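Local coordinates for lipase aflb (Neosartorya fumigata, PDB 6IDY), which probably hydrolyses ester bonds of lipids such as triacylglycerols, as a calcium-bound lipase with an alpha/beta-hydrolase-like fold, at residues A[203-206]-A[207-210]. Residues are numbered along the deposited sequence; the frame is centred on the assembly and turned at random.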
loop_
_atom_site.group_PDB
_atom_site.type_symbol
_atom_site.label_atom_id
_atom_site.label_comp_id
_atom_site.label_asym_id
_atom_site.label_seq_id
_atom_site.Cartn_x
_atom_site.Cartn_y
_atom_site.Cartn_z
ATOM N N ASN A 203 -0.870 -3.201 13.286
ATOM C CA ASN A 203 -1.916 -3.305 14.303
ATOM C C ASN A 203 -3.253 -3.556 13.595
ATOM O O ASN A 203 -3.326 -3.556 12.360
ATOM C CB ASN A 203 -2.043 -2.003 15.121
ATOM C CG ASN A 203 -0.939 -1.679 16.089
ATOM O OD1 ASN A 203 -0.044 -2.477 16.376
ATOM N ND2 ASN A 203 -1.002 -0.479 16.631
ATOM N N ASP A 204 -4.303 -3.752 14.394
ATOM C CA ASP A 204 -5.686 -3.962 13.998
ATOM C C ASP A 204 -6.089 -3.014 12.842
ATOM O O ASP A 204 -5.978 -1.793 12.973
ATOM C CB ASP A 204 -6.568 -3.730 15.241
ATOM C CG ASP A 204 -8.048 -4.014 15.108
ATOM O OD1 ASP A 204 -8.507 -4.287 13.976
ATOM O OD2 ASP A 204 -8.747 -3.962 16.135
ATOM N N VAL A 205 -6.516 -3.595 11.698
ATOM C CA VAL A 205 -6.959 -2.863 10.495
ATOM C C VAL A 205 -8.092 -1.872 10.847
ATOM O O VAL A 205 -8.132 -0.778 10.285
ATOM C CB VAL A 205 -7.345 -3.813 9.317
ATOM C CG1 VAL A 205 -7.804 -3.027 8.086
ATOM C CG2 VAL A 205 -6.183 -4.729 8.939
ATOM N N GLN A 206 -8.959 -2.233 11.819
ATOM C CA GLN A 206 -10.057 -1.384 12.310
ATOM C C GLN A 206 -9.522 -0.077 12.916
ATOM O O GLN A 206 -10.152 0.965 12.756
ATOM C CB GLN A 206 -10.935 -2.137 13.327
ATOM C CG GLN A 206 -11.534 -3.431 12.770
ATOM C CD GLN A 206 -12.203 -4.276 13.821
ATOM O OE1 GLN A 206 -13.428 -4.422 13.839
ATOM N NE2 GLN A 206 -11.418 -4.870 14.711
ATOM N N ILE A 207 -8.361 -0.140 13.600
ATOM C CA ILE A 207 -7.684 1.019 14.188
ATOM C C ILE A 207 -6.988 1.786 13.064
ATOM O O ILE A 207 -7.087 3.010 13.015
ATOM C CB ILE A 207 -6.668 0.618 15.312
ATOM C CG1 ILE A 207 -7.327 -0.193 16.475
ATOM C CG2 ILE A 207 -5.881 1.842 15.847
ATOM C CD1 ILE A 207 -8.510 0.455 17.225
ATOM N N ASN A 208 -6.283 1.065 12.163
ATOM C CA ASN A 208 -5.576 1.668 11.022
ATOM C C ASN A 208 -6.502 2.536 10.184
ATOM O O ASN A 208 -6.106 3.621 9.767
ATOM C CB ASN A 208 -4.908 0.588 10.148
ATOM C CG ASN A 208 -3.878 -0.240 10.878
ATOM O OD1 ASN A 208 -3.365 0.150 11.929
ATOM N ND2 ASN A 208 -3.555 -1.408 10.336
ATOM N N SER A 209 -7.746 2.058 9.971
ATOM C CA SER A 209 -8.797 2.723 9.202
ATOM C C SER A 209 -9.184 4.098 9.752
ATOM O O SER A 209 -9.567 4.966 8.971
ATOM C CB SER A 209 -10.030 1.832 9.128
ATOM O OG SER A 209 -9.680 0.588 8.548
ATOM N N GLU A 210 -9.098 4.292 11.084
ATOM C CA GLU A 210 -9.419 5.555 11.759
ATOM C C GLU A 210 -8.513 6.671 11.261
ATOM O O GLU A 210 -8.966 7.806 11.102
ATOM C CB GLU A 210 -9.273 5.417 13.278
ATOM C CG GLU A 210 -10.346 4.548 13.904
ATOM C CD GLU A 210 -10.446 4.668 15.408
ATOM O OE1 GLU A 210 -10.111 5.744 15.952
ATOM O OE2 GLU A 210 -10.877 3.686 16.047
HETATM O O HOH W 1 -0.815 -0.475 12.585
HETATM O O HOH W 2 -11.825 1.540 14.772
#
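Asn208 folds back from the first turn of helix 205-223 to meet the backbone of Asn203, its ND2 giving a weak bond to Asn203 O (3.0 Å). Its CG lies beside its own backbone N (chi1 -61°), which directs the amide back past the helix start; OD1 is joined by one water to Asn203 N, and ND2 also bonds Gln234. Asp204 is the N-cap. Its CG stands anti to the backbone N (chi1 -175°), and Asp204 OD1 accepts Gln206 N at 3.0 Å from above the carboxylate plane. The extended Gln206 side chain returns to the same carboxylate: Gln206 NE2 meets the syn lone pairs of Asp204 OD1 at 3.1 Å, in the Gln206 amide plane, and of Asp204 OD2 at 3.2 Å, tilted from it. Gln287 adds a further donor to OD1, while Ala436 N donates to Gln206 OE1 and Ala434 O accepts from Gln206 NE2. Ile207 CG1 packs crosswise against Asp204 CB (3.8 Å). Val205 O takes both Ser209 N (2.9 Å) and Ser209 OG (2.7 Å), one turn further along the helix, from opposite faces of its carbonyl plane. With several donors around its carboxylate at a helix N-terminus, Asp204 is probably ionised, its negative charge favourably placed against the helix dipole.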